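Local coordinates for protein Per a 4 allergen (Periplaneta americana, PDB 3EBW) that is a major cockroach allergen bound by IgE, with a lipocalin-like beta-barrel that probably carries small hydrophobic ligands, at residues Thr16-Arg27 against Cys39-Asp47. Residues are numbered along the deposited sequence; the frame is centred on the assembly and turned at random.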
# COMPACT_ATOMS: atom_id res chain seq x y z
N THR A 16 -27.49 -2.02 13.78
CA THR A 16 -28.62 -2.81 13.36
C THR A 16 -28.94 -2.38 11.95
O THR A 16 -29.37 -3.19 11.14
CB THR A 16 -29.81 -2.58 14.28
OG1 THR A 16 -29.36 -2.59 15.64
CG2 THR A 16 -30.83 -3.68 14.10
N LYS A 17 -28.73 -1.10 11.65
CA LYS A 17 -28.97 -0.57 10.31
C LYS A 17 -27.79 -0.88 9.40
O LYS A 17 -27.81 -0.58 8.20
CB LYS A 17 -29.17 0.95 10.37
CG LYS A 17 -30.51 1.42 10.88
CD LYS A 17 -30.56 2.95 10.85
CE LYS A 17 -31.90 3.51 11.27
NZ LYS A 17 -31.77 4.98 11.44
N TYR A 18 -26.75 -1.48 9.97
CA TYR A 18 -25.55 -1.83 9.23
C TYR A 18 -25.65 -3.26 8.74
O TYR A 18 -24.75 -3.76 8.08
CB TYR A 18 -24.33 -1.69 10.12
CG TYR A 18 -23.06 -1.51 9.34
CD1 TYR A 18 -22.78 -0.31 8.69
CD2 TYR A 18 -22.15 -2.56 9.21
CE1 TYR A 18 -21.64 -0.16 7.93
CE2 TYR A 18 -21.01 -2.42 8.45
CZ TYR A 18 -20.75 -1.21 7.81
OH TYR A 18 -19.63 -1.09 7.02
N VAL A 19 -26.74 -3.92 9.09
CA VAL A 19 -26.97 -5.29 8.68
C VAL A 19 -26.79 -5.40 7.17
O VAL A 19 -26.94 -4.41 6.45
CB VAL A 19 -28.40 -5.76 9.10
CG1 VAL A 19 -28.99 -6.71 8.06
CG2 VAL A 19 -28.32 -6.46 10.46
N GLY A 20 -26.46 -6.59 6.69
CA GLY A 20 -26.28 -6.77 5.26
C GLY A 20 -24.90 -7.16 4.76
O GLY A 20 -24.03 -7.61 5.52
N THR A 21 -24.70 -7.00 3.45
CA THR A 21 -23.45 -7.35 2.79
C THR A 21 -22.73 -6.14 2.24
O THR A 21 -23.22 -5.47 1.33
CB THR A 21 -23.70 -8.33 1.63
OG1 THR A 21 -24.21 -9.56 2.17
CG2 THR A 21 -22.42 -8.61 0.87
N TRP A 22 -21.57 -5.87 2.82
CA TRP A 22 -20.77 -4.75 2.39
C TRP A 22 -19.52 -5.20 1.63
O TRP A 22 -18.69 -5.93 2.16
CB TRP A 22 -20.36 -3.91 3.59
CG TRP A 22 -21.47 -3.22 4.28
CD1 TRP A 22 -22.20 -3.69 5.33
CD2 TRP A 22 -22.02 -1.93 3.95
NE1 TRP A 22 -23.17 -2.78 5.68
CE2 TRP A 22 -23.08 -1.69 4.85
CE3 TRP A 22 -21.72 -0.96 2.98
CZ2 TRP A 22 -23.85 -0.53 4.81
CZ3 TRP A 22 -22.49 0.20 2.94
CH2 TRP A 22 -23.54 0.41 3.86
N TYR A 23 -19.41 -4.78 0.37
CA TYR A 23 -18.24 -5.13 -0.42
C TYR A 23 -17.12 -4.11 -0.17
O TYR A 23 -17.36 -2.90 -0.13
CB TYR A 23 -18.58 -5.17 -1.92
CG TYR A 23 -19.58 -6.24 -2.29
CD1 TYR A 23 -19.31 -7.59 -2.10
CD2 TYR A 23 -20.84 -5.89 -2.79
CE1 TYR A 23 -20.27 -8.56 -2.38
CE2 TYR A 23 -21.80 -6.86 -3.07
CZ TYR A 23 -21.51 -8.17 -2.87
OH TYR A 23 -22.49 -9.09 -3.13
N GLU A 24 -15.91 -4.60 0.02
CA GLU A 24 -14.78 -3.71 0.26
C GLU A 24 -14.28 -3.20 -1.10
O GLU A 24 -13.68 -3.95 -1.85
CB GLU A 24 -13.68 -4.47 1.00
CG GLU A 24 -12.44 -3.65 1.28
CD GLU A 24 -11.59 -4.27 2.37
OE1 GLU A 24 -10.41 -3.89 2.50
OE2 GLU A 24 -12.10 -5.14 3.12
N LEU A 25 -14.55 -1.94 -1.41
CA LEU A 25 -14.14 -1.40 -2.70
C LEU A 25 -12.79 -0.72 -2.75
O LEU A 25 -12.15 -0.71 -3.80
CB LEU A 25 -15.22 -0.48 -3.23
CG LEU A 25 -16.58 -1.18 -3.30
CD1 LEU A 25 -17.58 -0.29 -4.08
CD2 LEU A 25 -16.41 -2.56 -3.95
N PHE A 26 -12.36 -0.13 -1.64
CA PHE A 26 -11.05 0.50 -1.58
C PHE A 26 -10.54 0.22 -0.18
O PHE A 26 -11.34 -0.02 0.72
CB PHE A 26 -11.13 2.00 -1.80
CG PHE A 26 -11.73 2.37 -3.10
CD1 PHE A 26 -13.09 2.24 -3.31
CD2 PHE A 26 -10.94 2.84 -4.13
CE1 PHE A 26 -13.65 2.58 -4.53
CE2 PHE A 26 -11.49 3.19 -5.35
CZ PHE A 26 -12.84 3.05 -5.56
N ARG A 27 -9.23 0.26 0.01
CA ARG A 27 -8.66 0.00 1.32
C ARG A 27 -7.27 0.60 1.39
O ARG A 27 -6.61 0.77 0.37
CB ARG A 27 -8.54 -1.50 1.57
CG ARG A 27 -7.47 -2.15 0.70
CD ARG A 27 -7.06 -3.54 1.16
NE ARG A 27 -7.75 -4.59 0.41
CZ ARG A 27 -7.13 -5.59 -0.21
NH1 ARG A 27 -5.81 -5.69 -0.20
NH2 ARG A 27 -7.85 -6.50 -0.87
N CYS A 39 -12.24 -10.80 -4.42
CA CYS A 39 -13.48 -10.90 -3.66
C CYS A 39 -13.21 -10.65 -2.18
O CYS A 39 -12.43 -11.37 -1.54
CB CYS A 39 -14.16 -12.27 -3.86
SG CYS A 39 -15.74 -12.42 -2.96
N GLU A 40 -13.86 -9.61 -1.66
CA GLU A 40 -13.71 -9.26 -0.26
C GLU A 40 -14.92 -8.47 0.26
O GLU A 40 -15.11 -7.30 -0.07
CB GLU A 40 -12.44 -8.46 -0.06
CG GLU A 40 -11.87 -8.58 1.32
CD GLU A 40 -10.91 -7.48 1.60
OE1 GLU A 40 -11.00 -6.50 0.85
OE2 GLU A 40 -10.10 -7.57 2.54
N TYR A 41 -15.73 -9.13 1.08
CA TYR A 41 -16.90 -8.49 1.65
C TYR A 41 -17.17 -8.99 3.06
O TYR A 41 -16.72 -10.05 3.45
CB TYR A 41 -18.11 -8.77 0.76
CG TYR A 41 -18.54 -10.22 0.73
CD1 TYR A 41 -18.63 -10.92 -0.46
CD2 TYR A 41 -18.84 -10.88 1.91
CE1 TYR A 41 -19.01 -12.25 -0.47
CE2 TYR A 41 -19.21 -12.20 1.92
CZ TYR A 41 -19.29 -12.88 0.73
OH TYR A 41 -19.66 -14.19 0.78
N ASP A 42 -17.87 -8.19 3.84
CA ASP A 42 -18.25 -8.58 5.20
C ASP A 42 -19.78 -8.64 5.20
O ASP A 42 -20.44 -7.80 4.57
CB ASP A 42 -17.75 -7.55 6.22
CG ASP A 42 -16.25 -7.66 6.49
OD1 ASP A 42 -15.85 -8.36 7.44
OD2 ASP A 42 -15.47 -7.05 5.74
N LYS A 43 -20.35 -9.66 5.84
CA LYS A 43 -21.80 -9.79 5.90
C LYS A 43 -22.26 -9.70 7.34
O LYS A 43 -21.74 -10.43 8.20
CB LYS A 43 -22.28 -11.12 5.33
CG LYS A 43 -23.74 -11.40 5.64
CD LYS A 43 -24.52 -11.88 4.42
CE LYS A 43 -24.23 -13.34 4.07
NZ LYS A 43 -24.83 -13.72 2.75
N TYR A 44 -23.21 -8.80 7.59
CA TYR A 44 -23.77 -8.60 8.93
C TYR A 44 -25.19 -9.16 8.98
O TYR A 44 -26.05 -8.84 8.16
CB TYR A 44 -23.73 -7.13 9.32
CG TYR A 44 -22.34 -6.65 9.60
CD1 TYR A 44 -21.83 -6.61 10.89
CD2 TYR A 44 -21.52 -6.19 8.56
CE1 TYR A 44 -20.54 -6.11 11.15
CE2 TYR A 44 -20.25 -5.70 8.80
CZ TYR A 44 -19.77 -5.65 10.09
OH TYR A 44 -18.56 -5.08 10.33
N THR A 45 -25.39 -10.00 9.98
CA THR A 45 -26.63 -10.71 10.19
C THR A 45 -27.07 -10.57 11.63
O THR A 45 -26.27 -10.72 12.56
CB THR A 45 -26.39 -12.17 9.88
OG1 THR A 45 -26.23 -12.31 8.46
CG2 THR A 45 -27.48 -13.05 10.42
N LEU A 46 -28.35 -10.25 11.81
CA LEU A 46 -28.94 -10.10 13.14
C LEU A 46 -29.69 -11.38 13.56
O LEU A 46 -30.73 -11.70 13.00
CB LEU A 46 -29.90 -8.92 13.15
CG LEU A 46 -30.90 -8.88 14.31
CD1 LEU A 46 -30.20 -8.76 15.68
CD2 LEU A 46 -31.84 -7.71 14.06
N ASP A 47 -29.15 -12.12 14.52
CA ASP A 47 -29.80 -13.33 15.00
C ASP A 47 -31.00 -13.01 15.88
O ASP A 47 -31.17 -11.86 16.34
CB ASP A 47 -28.82 -14.16 15.82
CG ASP A 47 -27.50 -14.34 15.11
OD1 ASP A 47 -27.50 -14.31 13.85
OD2 ASP A 47 -26.48 -14.53 15.81
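Strands 20-27 and 40-46, the first two of the lipocalin barrel, run antiparallel, with Gly20 and Tyr44, and Trp22 and Asp42, as hydrogen-bonded pairs. Gly20 N bonds Tyr44 O at 2.7 Å, and Trp22 N bonds Asp42 O at 2.8 Å; both pairs also bond in the reverse direction. This strand start is the Gly-X-Trp motif of lipocalins. Trp22 NE1 lies over the centre of the Tyr18 ring and donates to Tyr18 O at 3.0 Å. Tyr18 in turn points an edge at the face of Tyr44, with planes at 78°. Tyr18 CG lies anti to its backbone nitrogen (chi1 -158°), which brings Tyr18 CE2 to 3.4 Å from Tyr44 CE2. On the face of the sheet away from Trp22 and Tyr44, the side chains of Tyr23 and Tyr41 lie side by side, their rings oblique. Thr21 CG2 sits over one face of the Tyr41 ring. Near the Cys39 end, Glu24 and Glu40 lie near Arg27 in a salt-bridge network of doubtful detail; its charge probably offsets theirs. Arg27 also pairs with Glu153 and bonds Phe36 O. Cys39 is disulfide-bonded to Cys160. Strand 119-125 pairs with the far edge of 20-27, and 52-59 with that of 40-46.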